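Local coordinates for protein cellobiose 2-epimerase (Spirochaeta thermophila DSM 6192, PDB 5ZIG) that probably catalyses the reversible epimerisation of cellobiose at C2 of its reducing sugar, giving glucosyl-mannose, at residues G121-V126 and L195-A200; T60-W65 and W380-H385; E320-F325 and S387-E392. All coordinates share one frame; numbering follows the deposited sequence.

In the fold
All three contacts lie in the helical barrel, their centres about 9 to 10 Å from the centre of the chain. Interaction 1 joins helices 119-136 and 191-208, interaction 2 joins helix 57-73 to the loop that leads into helix 384-402, and interaction 3 joins that last helix to helix 315-332. Along the chain interaction 1 is nested inside the loop closed by interaction 2 and closes before interaction 3 opens, while interactions 2 and 3 alternate their segments. The centre of interaction 2 is about 12 Å from that of interaction 1 and about 15 Å from that of interaction 3. Glu199, Tyr384, Arg388, Glu320 and His385 link them through polar bonds, so residues 384-402 probably help close the ring of helices.

Interaction 1: G121-V126 and L195-A200; sequences GNAFAV and LHILEA
His196 opens the contact by setting its ring against Phe124: the planes are 30° apart and the centroids 4.9 Å, so the rings are slid past one another with little overlap, and ND1 lies 3.4 Å from Phe124 CE2. With CG anti to its carbonyl carbon (chi1 -73°), the imidazole can also reach the carboxylate one turn on. The backbone O of His196 rests 3.7 Å from Ala123 CB. Next, Ile197 offers its CG1 to the same methyl, apolar against apolar. Glu199 places OE1 over one face of the Phe124 ring, 3.5 Å from CZ, and takes a nearly straight hydrogen bond from His196 ND1, 2.7 Å long. Glu199 OE1 lies in the imidazole plane, whereas ND1 meets it from above the carboxylate plane. The other oxygen, OE2, is held by Tyr384 and Arg388. Ala200 ends the walk with CB 3.4 Å from Ala123 O and in looser contact with Val126 CG1. Small alanines suit this seam, where two neighbouring, nearly parallel helices of the family's (alpha/alpha)6 barrel, crossing at 16°, run with axes only 8.3 Å apart. The contact thus pairs an apolar seam with a buried polar group: the Glu199 carboxylate has a partner on both oxygens, and the His196 ring is fixed in rotation by its ND1 bond.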
ATOM      1  N   GLY A 121       7.311   8.467   0.423  1.00 22.64           N
ATOM      2  CA  GLY A 121       7.099   8.662  -1.003  1.00 21.13           C
ATOM      3  C   GLY A 121       8.216   8.141  -1.879  1.00 23.08           C
ATOM      4  O   GLY A 121       7.973   7.610  -2.965  1.00 25.74           O
ATOM      5  N   ASN A 122       9.462   8.339  -1.446  1.00 25.67           N
ATOM      6  CA  ASN A 122      10.578   7.782  -2.195  1.00 25.93           C
ATOM      7  C   ASN A 122      10.532   6.251  -2.214  1.00 22.66           C
ATOM      8  O   ASN A 122      10.937   5.634  -3.212  1.00 20.58           O
ATOM      9  CB  ASN A 122      11.893   8.308  -1.608  1.00 20.01           C
ATOM     10  CG  ASN A 122      12.195   9.734  -2.065  1.00 23.66           C
ATOM     11  OD1 ASN A 122      12.899   9.937  -3.046  1.00 21.61           O
ATOM     12  ND2 ASN A 122      11.623  10.716  -1.386  1.00 20.18           N
ATOM     13  N   ALA A 123      10.035   5.625  -1.136  1.00 30.21           N
ATOM     14  CA  ALA A 123       9.771   4.178  -1.153  1.00 25.42           C
ATOM     15  C   ALA A 123       8.808   3.812  -2.273  1.00 19.83           C
ATOM     16  O   ALA A 123       9.120   2.979  -3.130  1.00 28.02           O
ATOM     17  CB  ALA A 123       9.195   3.708   0.187  1.00 20.65           C
ATOM     18  N   PHE A 124       7.619   4.428  -2.278  1.00 21.95           N
ATOM     19  CA  PHE A 124       6.644   4.140  -3.325  1.00 23.99           C
ATOM     20  C   PHE A 124       7.231   4.334  -4.718  1.00 23.61           C
ATOM     21  O   PHE A 124       6.896   3.586  -5.636  1.00 19.80           O
ATOM     22  CB  PHE A 124       5.391   5.013  -3.156  1.00 29.17           C
ATOM     23  CG  PHE A 124       4.262   4.305  -2.470  1.00 20.03           C
ATOM     24  CD1 PHE A 124       3.468   3.405  -3.165  1.00 24.78           C
ATOM     25  CD2 PHE A 124       4.040   4.483  -1.115  1.00 25.47           C
ATOM     26  CE1 PHE A 124       2.429   2.702  -2.518  1.00 24.88           C
ATOM     27  CE2 PHE A 124       3.024   3.784  -0.459  1.00 25.43           C
ATOM     28  CZ  PHE A 124       2.208   2.897  -1.171  1.00 22.38           C
ATOM     29  N   ALA A 125       8.122   5.313  -4.896  1.00 27.61           N
ATOM     30  CA  ALA A 125       8.755   5.484  -6.197  1.00 19.81           C
ATOM     31  C   ALA A 125       9.575   4.252  -6.556  1.00 19.72           C
ATOM     32  O   ALA A 125       9.530   3.773  -7.691  1.00 25.40           O
ATOM     33  CB  ALA A 125       9.639   6.745  -6.214  1.00 29.83           C
ATOM     34  N   VAL A 126      10.351   3.739  -5.607  1.00 19.70           N
ATOM     35  CA  VAL A 126      11.124   2.533  -5.886  1.00 27.01           C
ATOM     36  C   VAL A 126      10.178   1.393  -6.261  1.00 24.74           C
ATOM     37  O   VAL A 126      10.312   0.779  -7.327  1.00 21.86           O
ATOM     38  CB  VAL A 126      12.017   2.183  -4.682  1.00 33.74           C
ATOM     39  CG1 VAL A 126      12.529   0.713  -4.764  1.00 34.74           C
ATOM     40  CG2 VAL A 126      13.175   3.179  -4.574  1.00 27.11           C
ATOM     41  N   LEU A 195       6.813   0.321   7.007  1.00 20.34           N
ATOM     42  CA  LEU A 195       6.104  -0.749   6.309  1.00 20.13           C
ATOM     43  C   LEU A 195       6.218  -0.573   4.807  1.00 24.00           C
ATOM     44  O   LEU A 195       6.374  -1.544   4.060  1.00 24.91           O
ATOM     45  CB  LEU A 195       4.630  -0.782   6.728  1.00 20.71           C
ATOM     46  CG  LEU A 195       3.735  -1.819   6.023  1.00 23.67           C
ATOM     47  CD1 LEU A 195       4.161  -3.185   6.488  1.00 20.16           C
ATOM     48  CD2 LEU A 195       2.248  -1.640   6.320  1.00 20.28           C
ATOM     49  N   HIS A 196       6.132   0.654   4.314  1.00 24.26           N
ATOM     50  CA  HIS A 196       6.143   0.771   2.865  1.00 23.99           C
ATOM     51  C   HIS A 196       7.548   0.728   2.293  1.00 23.95           C
ATOM     52  O   HIS A 196       7.712   0.440   1.100  1.00 21.10           O
ATOM     53  CB  HIS A 196       5.350   2.011   2.453  1.00 26.05           C
ATOM     54  CG  HIS A 196       3.875   1.809   2.618  1.00 30.14           C
ATOM     55  ND1 HIS A 196       3.105   1.172   1.665  1.00 26.60           N
ATOM     56  CD2 HIS A 196       3.041   2.091   3.649  1.00 28.93           C
ATOM     57  CE1 HIS A 196       1.854   1.112   2.084  1.00 26.62           C
ATOM     58  NE2 HIS A 196       1.791   1.649   3.290  1.00 27.78           N
ATOM     59  N   ILE A 197       8.563   0.935   3.122  1.00 19.94           N
ATOM     60  CA  ILE A 197       9.913   0.671   2.647  1.00 26.90           C
ATOM     61  C   ILE A 197      10.120  -0.827   2.485  1.00 24.26           C
ATOM     62  O   ILE A 197      10.648  -1.299   1.469  1.00 23.13           O
ATOM     63  CB  ILE A 197      10.956   1.285   3.591  1.00 19.92           C
ATOM     64  CG1 ILE A 197      10.975   2.805   3.428  1.00 27.87           C
ATOM     65  CG2 ILE A 197      12.333   0.717   3.262  1.00 28.40           C
ATOM     66  CD1 ILE A 197      11.352   3.548   4.707  1.00 27.82           C
ATOM     67  N   LEU A 198       9.691  -1.601   3.478  1.00 23.72           N
ATOM     68  CA  LEU A 198       9.676  -3.048   3.319  1.00 27.87           C
ATOM     69  C   LEU A 198       8.948  -3.433   2.037  1.00 26.60           C
ATOM     70  O   LEU A 198       9.450  -4.228   1.230  1.00 26.36           O
ATOM     71  CB  LEU A 198       9.024  -3.687   4.546  1.00 28.67           C
ATOM     72  CG  LEU A 198       8.799  -5.190   4.459  1.00 30.32           C
ATOM     73  CD1 LEU A 198      10.106  -5.957   4.612  1.00 33.03           C
ATOM     74  CD2 LEU A 198       7.767  -5.650   5.491  1.00 34.74           C
ATOM     75  N   GLU A 199       7.781  -2.818   1.805  1.00 28.66           N
ATOM     76  CA  GLU A 199       6.958  -3.172   0.652  1.00 26.79           C
ATOM     77  C   GLU A 199       7.715  -2.956  -0.648  1.00 19.71           C
ATOM     78  O   GLU A 199       7.750  -3.839  -1.523  1.00 19.67           O
ATOM     79  CB  GLU A 199       5.661  -2.359   0.683  1.00 26.20           C
ATOM     80  CG  GLU A 199       4.865  -2.331  -0.608  1.00 31.93           C
ATOM     81  CD  GLU A 199       3.742  -1.302  -0.556  1.00 31.28           C
ATOM     82  OE1 GLU A 199       4.022  -0.081  -0.520  1.00 31.87           O
ATOM     83  OE2 GLU A 199       2.572  -1.713  -0.517  1.00 32.63           O
ATOM     84  N   ALA A 200       8.349  -1.787  -0.776  1.00 27.83           N
ATOM     85  CA  ALA A 200       9.187  -1.491  -1.931  1.00 28.76           C
ATOM     86  C   ALA A 200      10.296  -2.518  -2.092  1.00 27.15           C
ATOM     87  O   ALA A 200      10.581  -2.966  -3.207  1.00 20.02           O
ATOM     88  CB  ALA A 200       9.795  -0.086  -1.786  1.00 21.11           C
TER

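Interaction 2: T60-W65 and W380-H385; sequences TARHLW and WKASYH
Arg62 and Tyr384 bring the backbones to 5.4 Å between CA atoms, where helix 57-73 meets the loop that runs into helix 384-402. Arg62 carries much of the contact. Its chain, extended from CG to NE, runs obliquely past Tyr384, with CB 3.6 Å from Ala382 CB and NE 3.5 Å from Tyr384 CD2. The guanidinium, its plane 29° from that of the phenol ring, has Tyr384 and the more distant His385 NE2 over one face, while the backbone O of Trp380 lies at its edge. A long side chain suits this place because its methylenes pack on the loop while its guanidinium reaches the edge position by Trp380 O and the two waters. Water 1 accepts a hydrogen bond from Ala382 N and a weak one from Arg62 NH1, and water 2 makes weak bonds to Arg62 NH1 and His385 NE2. On the next residue of the helix, His63 ND1 shares a 3.0 Å hydrogen bond with Ser383 OG, which lies near the imidazole plane. The methyl of Ala382 covers a face of the same ring in a CH-pi contact, 3.9 Å from its centroid. Trp65 receives the edge of Tyr384 on its face in a T-shaped pair, planes 84° apart. A leucine in place of this arginine would probably cost both waters their weak bonds from NH1 and leave the Tyr384 ring less covered. Beyond the contact, His385 ND1 bonds Glu320. Arginine packing, the His63–Ser383 bond and the T-shaped pair thus hold the loop on the helix, with waters as weak bridges, and probably steady the phenol that Glu199 engages.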
ATOM      1  N   THR A  60       1.121   9.733  -7.837  1.00 25.97           N
ATOM      2  CA  THR A  60       1.690   9.506  -9.162  1.00 26.43           C
ATOM      3  C   THR A  60       2.402   8.161  -9.238  1.00 24.06           C
ATOM      4  O   THR A  60       2.310   7.460 -10.252  1.00 27.57           O
ATOM      5  CB  THR A  60       2.650  10.645  -9.499  1.00 27.97           C
ATOM      6  OG1 THR A  60       1.918  11.882  -9.495  1.00 23.98           O
ATOM      7  CG2 THR A  60       3.319  10.427 -10.870  1.00 22.82           C
ATOM      8  N   ALA A  61       3.137   7.794  -8.183  1.00 22.67           N
ATOM      9  CA  ALA A  61       3.821   6.504  -8.170  1.00 27.21           C
ATOM     10  C   ALA A  61       2.829   5.347  -8.054  1.00 22.93           C
ATOM     11  O   ALA A  61       3.032   4.285  -8.656  1.00 24.56           O
ATOM     12  CB  ALA A  61       4.833   6.462  -7.028  1.00 20.69           C
ATOM     13  N   ARG A  62       1.752   5.535  -7.291  1.00 25.92           N
ATOM     14  CA  ARG A  62       0.706   4.510  -7.220  1.00 25.66           C
ATOM     15  C   ARG A  62       0.090   4.248  -8.591  1.00 28.62           C
ATOM     16  O   ARG A  62      -0.111   3.088  -8.972  1.00 27.28           O
ATOM     17  CB  ARG A  62      -0.356   4.917  -6.203  1.00 20.25           C
ATOM     18  CG  ARG A  62       0.128   4.724  -4.766  1.00 20.23           C
ATOM     19  CD  ARG A  62      -0.903   5.122  -3.740  1.00 28.87           C
ATOM     20  NE  ARG A  62      -0.424   4.912  -2.373  1.00 33.60           N
ATOM     21  CZ  ARG A  62      -1.148   5.171  -1.283  1.00 37.70           C
ATOM     22  NH1 ARG A  62      -2.393   5.623  -1.398  1.00 30.40           N
ATOM     23  NH2 ARG A  62      -0.646   4.946  -0.078  1.00 43.91           N
ATOM     24  N   HIS A  63      -0.182   5.309  -9.364  1.00 20.21           N
ATOM     25  CA  HIS A  63      -0.709   5.110 -10.711  1.00 20.90           C
ATOM     26  C   HIS A  63       0.311   4.429 -11.611  1.00 25.10           C
ATOM     27  O   HIS A  63      -0.051   3.568 -12.425  1.00 23.75           O
ATOM     28  CB  HIS A  63      -1.158   6.440 -11.313  1.00 20.34           C
ATOM     29  CG  HIS A  63      -2.402   6.991 -10.687  1.00 29.73           C
ATOM     30  ND1 HIS A  63      -3.489   6.203 -10.364  1.00 31.24           N
ATOM     31  CD2 HIS A  63      -2.717   8.248 -10.288  1.00 24.17           C
ATOM     32  CE1 HIS A  63      -4.428   6.957  -9.812  1.00 24.19           C
ATOM     33  NE2 HIS A  63      -3.987   8.204  -9.766  1.00 28.00           N
ATOM     34  N   LEU A  64       1.594   4.798 -11.483  1.00 22.29           N
ATOM     35  CA  LEU A  64       2.630   4.075 -12.216  1.00 22.05           C
ATOM     36  C   LEU A  64       2.619   2.588 -11.866  1.00 25.48           C
ATOM     37  O   LEU A  64       2.667   1.731 -12.758  1.00 24.11           O
ATOM     38  CB  LEU A  64       4.011   4.669 -11.936  1.00 19.91           C
ATOM     39  CG  LEU A  64       5.101   3.899 -12.721  1.00 23.04           C
ATOM     40  CD1 LEU A  64       4.759   3.841 -14.214  1.00 19.84           C
ATOM     41  CD2 LEU A  64       6.545   4.432 -12.518  1.00 25.08           C
ATOM     42  N   TRP A  65       2.588   2.263 -10.568  1.00 22.73           N
ATOM     43  CA  TRP A  65       2.567   0.860 -10.165  1.00 27.73           C
ATOM     44  C   TRP A  65       1.313   0.177 -10.696  1.00 29.53           C
ATOM     45  O   TRP A  65       1.389  -0.899 -11.294  1.00 30.55           O
ATOM     46  CB  TRP A  65       2.660   0.722  -8.638  1.00 23.05           C
ATOM     47  CG  TRP A  65       2.700  -0.738  -8.152  1.00 28.01           C
ATOM     48  CD1 TRP A  65       3.818  -1.494  -7.903  1.00 28.78           C
ATOM     49  CD2 TRP A  65       1.573  -1.584  -7.852  1.00 22.83           C
ATOM     50  NE1 TRP A  65       3.456  -2.747  -7.472  1.00 30.46           N
ATOM     51  CE2 TRP A  65       2.085  -2.827  -7.429  1.00 25.00           C
ATOM     52  CE3 TRP A  65       0.184  -1.400  -7.884  1.00 19.94           C
ATOM     53  CZ2 TRP A  65       1.258  -3.895  -7.067  1.00 19.83           C
ATOM     54  CZ3 TRP A  65      -0.640  -2.474  -7.520  1.00 27.63           C
ATOM     55  CH2 TRP A  65      -0.096  -3.692  -7.109  1.00 19.92           C
ATOM     56  N   TRP A 380      -4.047  11.242  -1.294  1.00 25.86           N
ATOM     57  CA  TRP A 380      -4.164  10.099  -0.410  1.00 34.42           C
ATOM     58  C   TRP A 380      -4.919   8.930  -1.028  1.00 32.28           C
ATOM     59  O   TRP A 380      -4.875   7.823  -0.479  1.00 26.66           O
ATOM     60  CB  TRP A 380      -4.840  10.527   0.898  1.00 41.34           C
ATOM     61  CG  TRP A 380      -3.941  11.324   1.802  1.00 57.89           C
ATOM     62  CD1 TRP A 380      -2.843  10.867   2.483  1.00 63.59           C
ATOM     63  CD2 TRP A 380      -4.057  12.720   2.121  1.00 64.39           C
ATOM     64  NE1 TRP A 380      -2.278  11.888   3.210  1.00 64.61           N
ATOM     65  CE2 TRP A 380      -3.003  13.035   3.005  1.00 68.75           C
ATOM     66  CE3 TRP A 380      -4.952  13.731   1.749  1.00 65.71           C
ATOM     67  CZ2 TRP A 380      -2.822  14.320   3.524  1.00 74.11           C
ATOM     68  CZ3 TRP A 380      -4.774  15.001   2.267  1.00 68.72           C
ATOM     69  CH2 TRP A 380      -3.717  15.287   3.142  1.00 71.54           C
ATOM     70  N   LYS A 381      -5.602   9.123  -2.152  1.00 33.09           N
ATOM     71  CA  LYS A 381      -6.266   7.998  -2.780  1.00 35.29           C
ATOM     72  C   LYS A 381      -5.950   7.983  -4.264  1.00 20.92           C
ATOM     73  O   LYS A 381      -6.246   8.937  -4.992  1.00 27.35           O
ATOM     74  CB  LYS A 381      -7.765   8.021  -2.508  1.00 38.54           C
ATOM     75  CG  LYS A 381      -8.586   7.045  -3.340  1.00 21.14           C
ATOM     76  CD  LYS A 381     -10.044   7.130  -2.919  1.00 27.93           C
ATOM     77  CE  LYS A 381     -10.878   6.002  -3.563  1.00 21.32           C
ATOM     78  NZ  LYS A 381     -11.313   6.419  -4.910  1.00 24.41           N
ATOM     79  N   ALA A 382      -5.332   6.897  -4.697  1.00 22.34           N
ATOM     80  CA  ALA A 382      -5.025   6.664  -6.093  1.00 29.68           C
ATOM     81  C   ALA A 382      -5.607   5.313  -6.495  1.00 28.42           C
ATOM     82  O   ALA A 382      -6.644   4.901  -5.971  1.00 29.21           O
ATOM     83  CB  ALA A 382      -3.511   6.723  -6.327  1.00 23.07           C
ATOM     84  N   SER A 383      -4.982   4.653  -7.424  1.00 23.63           N
ATOM     85  CA  SER A 383      -5.464   3.404  -7.923  1.00 27.36           C
ATOM     86  C   SER A 383      -4.793   2.128  -7.415  1.00 29.20           C
ATOM     87  O   SER A 383      -5.052   1.121  -7.923  1.00 26.53           O
ATOM     88  CB  SER A 383      -5.392   3.423  -9.424  1.00 22.23           C
ATOM     89  OG  SER A 383      -4.113   3.306  -9.855  1.00 29.80           O
ATOM     90  N   TYR A 384      -3.990   2.226  -6.375  1.00 29.21           N
ATOM     91  CA  TYR A 384      -3.214   1.135  -5.843  1.00 24.94           C
ATOM     92  C   TYR A 384      -3.838   0.143  -4.871  1.00 21.52           C
ATOM     93  O   TYR A 384      -3.802  -0.989  -5.125  1.00 34.75           O
ATOM     94  CB  TYR A 384      -1.874   1.680  -5.350  1.00 21.68           C
ATOM     95  CG  TYR A 384      -1.251   1.075  -4.164  1.00 20.18           C
ATOM     96  CD1 TYR A 384      -0.346   0.059  -4.274  1.00 20.08           C
ATOM     97  CD2 TYR A 384      -1.496   1.581  -2.955  1.00 22.09           C
ATOM     98  CE1 TYR A 384       0.271  -0.454  -3.168  1.00 20.05           C
ATOM     99  CE2 TYR A 384      -0.880   1.112  -1.856  1.00 28.92           C
ATOM    100  CZ  TYR A 384       0.006   0.087  -1.953  1.00 32.14           C
ATOM    101  OH  TYR A 384       0.569  -0.326  -0.806  1.00 31.98           O
ATOM    102  N   HIS A 385      -4.406   0.578  -3.788  1.00 27.54           N
ATOM    103  CA  HIS A 385      -4.959  -0.318  -2.809  1.00 23.91           C
ATOM    104  C   HIS A 385      -5.999  -1.300  -3.403  1.00 28.91           C
ATOM    105  O   HIS A 385      -5.887  -2.485  -3.234  1.00 23.88           O
ATOM    106  CB  HIS A 385      -5.513   0.474  -1.637  1.00 29.04           C
ATOM    107  CG  HIS A 385      -4.497   0.910  -0.620  1.00 32.23           C
ATOM    108  ND1 HIS A 385      -3.905   0.058   0.267  1.00 30.01           N
ATOM    109  CD2 HIS A 385      -4.018   2.132  -0.320  1.00 30.49           C
ATOM    110  CE1 HIS A 385      -3.097   0.724   1.054  1.00 26.44           C
ATOM    111  NE2 HIS A 385      -3.158   1.986   0.729  1.00 25.42           N
TER
HETATM  112  O   HOH W   1      -4.429   4.041  -3.485  1.00 20.57           O
HETATM  113  O   HOH W   2      -3.526   5.116   1.761  1.00 32.79           O

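Interaction 3: E320-F325 and S387-E392; sequences EAFVGF and SRACLE
Arg388 NH2 gives Glu320 OE2 a nearly straight hydrogen bond of 2.9 Å, which forms part of a salt bridge. OE2 lies in the guanidinium plane, whereas the donor approaches it from above the carboxylate plane, the two flat groups being turned 77° apart. Water 3 closes a second path: it donates to OE2 and accepts from Arg388 NE, each at 2.8 Å. A bend at chi3 (68°) turns the guanidinium across to the glutamate. OE2 also bonds His385 ND1, and OE1 is taken by Trp259 NE1, so both carboxylate oxygens are satisfied. Arg388 spends NH1 on Glu199 and shares NH2 with Glu256, one cation among three carboxylates. Apart from these polar groups the helices meet through apolar contacts: Val323 CG2 sits 3.7 Å from Ala389 CA, and CG1 lies against Glu392 CB. The edge of Phe322 points at the backbone O of Ala389, CE2 at 3.7 Å. With axes 9.3 Å apart and crossing at 22°, the helices are nearly parallel neighbours, as in the (alpha/alpha)6 barrel of the N-acylglucosamine 2-epimerase family, with a buried network of acidic, arginine and histidine side chains.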
ATOM      1  N   GLU A 320      -7.400  -4.034   2.202  1.00 30.27           N
ATOM      2  CA  GLU A 320      -6.279  -4.761   2.792  1.00 33.88           C
ATOM      3  C   GLU A 320      -6.753  -5.901   3.673  1.00 28.85           C
ATOM      4  O   GLU A 320      -6.068  -6.922   3.785  1.00 23.84           O
ATOM      5  CB  GLU A 320      -5.391  -3.817   3.603  1.00 36.52           C
ATOM      6  CG  GLU A 320      -4.682  -2.783   2.762  1.00 20.55           C
ATOM      7  CD  GLU A 320      -3.900  -3.417   1.668  1.00 22.35           C
ATOM      8  OE1 GLU A 320      -3.441  -4.565   1.876  1.00 24.99           O
ATOM      9  OE2 GLU A 320      -3.750  -2.785   0.603  1.00 27.94           O
ATOM     10  N   ALA A 321      -7.894  -5.725   4.336  1.00 26.18           N
ATOM     11  CA  ALA A 321      -8.457  -6.816   5.113  1.00 26.51           C
ATOM     12  C   ALA A 321      -8.808  -7.993   4.212  1.00 27.66           C
ATOM     13  O   ALA A 321      -8.625  -9.148   4.603  1.00 28.31           O
ATOM     14  CB  ALA A 321      -9.672  -6.327   5.894  1.00 24.84           C
ATOM     15  N   PHE A 322      -9.233  -7.719   2.977  1.00 23.42           N
ATOM     16  CA  PHE A 322      -9.489  -8.795   2.016  1.00 32.25           C
ATOM     17  C   PHE A 322      -8.209  -9.585   1.704  1.00 38.54           C
ATOM     18  O   PHE A 322      -8.175 -10.816   1.848  1.00 34.10           O
ATOM     19  CB  PHE A 322     -10.098  -8.195   0.743  1.00 21.69           C
ATOM     20  CG  PHE A 322     -10.350  -9.181  -0.333  1.00 22.76           C
ATOM     21  CD1 PHE A 322     -11.271 -10.224  -0.142  1.00 28.39           C
ATOM     22  CD2 PHE A 322      -9.688  -9.082  -1.546  1.00 22.30           C
ATOM     23  CE1 PHE A 322     -11.515 -11.144  -1.148  1.00 26.67           C
ATOM     24  CE2 PHE A 322      -9.914 -10.003  -2.556  1.00 29.25           C
ATOM     25  CZ  PHE A 322     -10.838 -11.036  -2.360  1.00 32.68           C
ATOM     26  N   VAL A 323      -7.137  -8.897   1.286  1.00 25.73           N
ATOM     27  CA  VAL A 323      -5.899  -9.609   0.958  1.00 20.50           C
ATOM     28  C   VAL A 323      -5.348 -10.296   2.191  1.00 20.50           C
ATOM     29  O   VAL A 323      -4.853 -11.428   2.122  1.00 25.34           O
ATOM     30  CB  VAL A 323      -4.872  -8.657   0.329  1.00 32.17           C
ATOM     31  CG1 VAL A 323      -3.667  -9.439  -0.140  1.00 32.67           C
ATOM     32  CG2 VAL A 323      -5.506  -7.935  -0.844  1.00 28.27           C
ATOM     33  N   GLY A 324      -5.509  -9.664   3.349  1.00 20.56           N
ATOM     34  CA  GLY A 324      -4.979 -10.234   4.568  1.00 24.18           C
ATOM     35  C   GLY A 324      -5.680 -11.514   4.970  1.00 20.66           C
ATOM     36  O   GLY A 324      -5.047 -12.441   5.469  1.00 24.22           O
ATOM     37  N   PHE A 325      -6.998 -11.584   4.750  1.00 20.76           N
ATOM     38  CA  PHE A 325      -7.732 -12.774   5.142  1.00 23.97           C
ATOM     39  C   PHE A 325      -7.420 -13.939   4.209  1.00 27.12           C
ATOM     40  O   PHE A 325      -7.342 -15.089   4.655  1.00 27.98           O
ATOM     41  CB  PHE A 325      -9.236 -12.471   5.188  1.00 30.18           C
ATOM     42  CG  PHE A 325      -9.646 -11.654   6.383  1.00 21.08           C
ATOM     43  CD1 PHE A 325      -9.149 -11.961   7.643  1.00 25.00           C
ATOM     44  CD2 PHE A 325     -10.521 -10.596   6.252  1.00 21.16           C
ATOM     45  CE1 PHE A 325      -9.512 -11.213   8.749  1.00 23.37           C
ATOM     46  CE2 PHE A 325     -10.895  -9.853   7.345  1.00 22.62           C
ATOM     47  CZ  PHE A 325     -10.392 -10.158   8.595  1.00 21.26           C
ATOM     48  N   SER A 387      -6.765  -1.847  -6.841  1.00 24.93           N
ATOM     49  CA  SER A 387      -6.277  -2.628  -7.928  1.00 24.31           C
ATOM     50  C   SER A 387      -5.431  -3.767  -7.383  1.00 29.63           C
ATOM     51  O   SER A 387      -5.539  -4.854  -7.857  1.00 29.91           O
ATOM     52  CB  SER A 387      -5.417  -1.883  -8.880  1.00 31.75           C
ATOM     53  OG  SER A 387      -6.125  -1.065  -9.733  1.00 40.07           O
ATOM     54  N   ARG A 388      -4.536  -3.479  -6.450  1.00 29.24           N
ATOM     55  CA  ARG A 388      -3.743  -4.553  -5.872  1.00 32.24           C
ATOM     56  C   ARG A 388      -4.636  -5.638  -5.291  1.00 31.26           C
ATOM     57  O   ARG A 388      -4.366  -6.832  -5.466  1.00 35.93           O
ATOM     58  CB  ARG A 388      -2.816  -4.020  -4.782  1.00 28.63           C
ATOM     59  CG  ARG A 388      -1.864  -5.107  -4.216  1.00 23.57           C
ATOM     60  CD  ARG A 388      -0.714  -4.517  -3.392  1.00 25.27           C
ATOM     61  NE  ARG A 388      -1.180  -3.917  -2.138  1.00 30.95           N
ATOM     62  CZ  ARG A 388      -0.385  -3.470  -1.159  1.00 32.67           C
ATOM     63  NH1 ARG A 388       0.938  -3.564  -1.258  1.00 19.99           N
ATOM     64  NH2 ARG A 388      -0.916  -2.923  -0.074  1.00 20.16           N
ATOM     65  N   ALA A 389      -5.685  -5.235  -4.569  1.00 28.71           N
ATOM     66  CA  ALA A 389      -6.545  -6.203  -3.908  1.00 22.27           C
ATOM     67  C   ALA A 389      -7.207  -7.100  -4.924  1.00 20.48           C
ATOM     68  O   ALA A 389      -7.390  -8.288  -4.672  1.00 20.49           O
ATOM     69  CB  ALA A 389      -7.585  -5.489  -3.045  1.00 20.57           C
ATOM     70  N   CYS A 390      -7.493  -6.561  -6.108  1.00 33.22           N
ATOM     71  CA  CYS A 390      -8.049  -7.370  -7.184  1.00 42.04           C
ATOM     72  C   CYS A 390      -6.997  -8.307  -7.770  1.00 31.42           C
ATOM     73  O   CYS A 390      -7.274  -9.492  -8.008  1.00 24.38           O
ATOM     74  CB  CYS A 390      -8.626  -6.458  -8.272  1.00 64.91           C
ATOM     75  SG  CYS A 390     -10.066  -5.480  -7.793  1.00 97.41           S
ATOM     76  N   LEU A 391      -5.786  -7.791  -8.022  1.00 22.33           N
ATOM     77  CA  LEU A 391      -4.718  -8.628  -8.567  1.00 28.94           C
ATOM     78  C   LEU A 391      -4.272  -9.683  -7.563  1.00 22.68           C
ATOM     79  O   LEU A 391      -4.091 -10.849  -7.918  1.00 25.83           O
ATOM     80  CB  LEU A 391      -3.528  -7.765  -8.993  1.00 28.21           C
ATOM     81  CG  LEU A 391      -3.790  -6.917 -10.248  1.00 31.29           C
ATOM     82  CD1 LEU A 391      -2.818  -5.743 -10.306  1.00 26.35           C
ATOM     83  CD2 LEU A 391      -3.730  -7.747 -11.538  1.00 23.79           C
ATOM     84  N   GLU A 392      -4.096  -9.290  -6.303  1.00 30.01           N
ATOM     85  CA  GLU A 392      -3.773 -10.261  -5.268  1.00 22.88           C
ATOM     86  C   GLU A 392      -4.909 -11.271  -5.080  1.00 28.19           C
ATOM     87  O   GLU A 392      -4.658 -12.473  -4.946  1.00 26.45           O
ATOM     88  CB  GLU A 392      -3.471  -9.542  -3.951  1.00 25.08           C
ATOM     89  CG  GLU A 392      -2.067  -8.909  -3.913  1.00 22.00           C
ATOM     90  CD  GLU A 392      -0.950  -9.948  -3.855  1.00 31.21           C
ATOM     91  OE1 GLU A 392      -1.101 -10.979  -3.143  1.00 32.45           O
ATOM     92  OE2 GLU A 392       0.086  -9.733  -4.526  1.00 33.79           O
TER
HETATM   93  O   HOH W   3      -4.019  -3.823  -1.972  1.00 24.00           O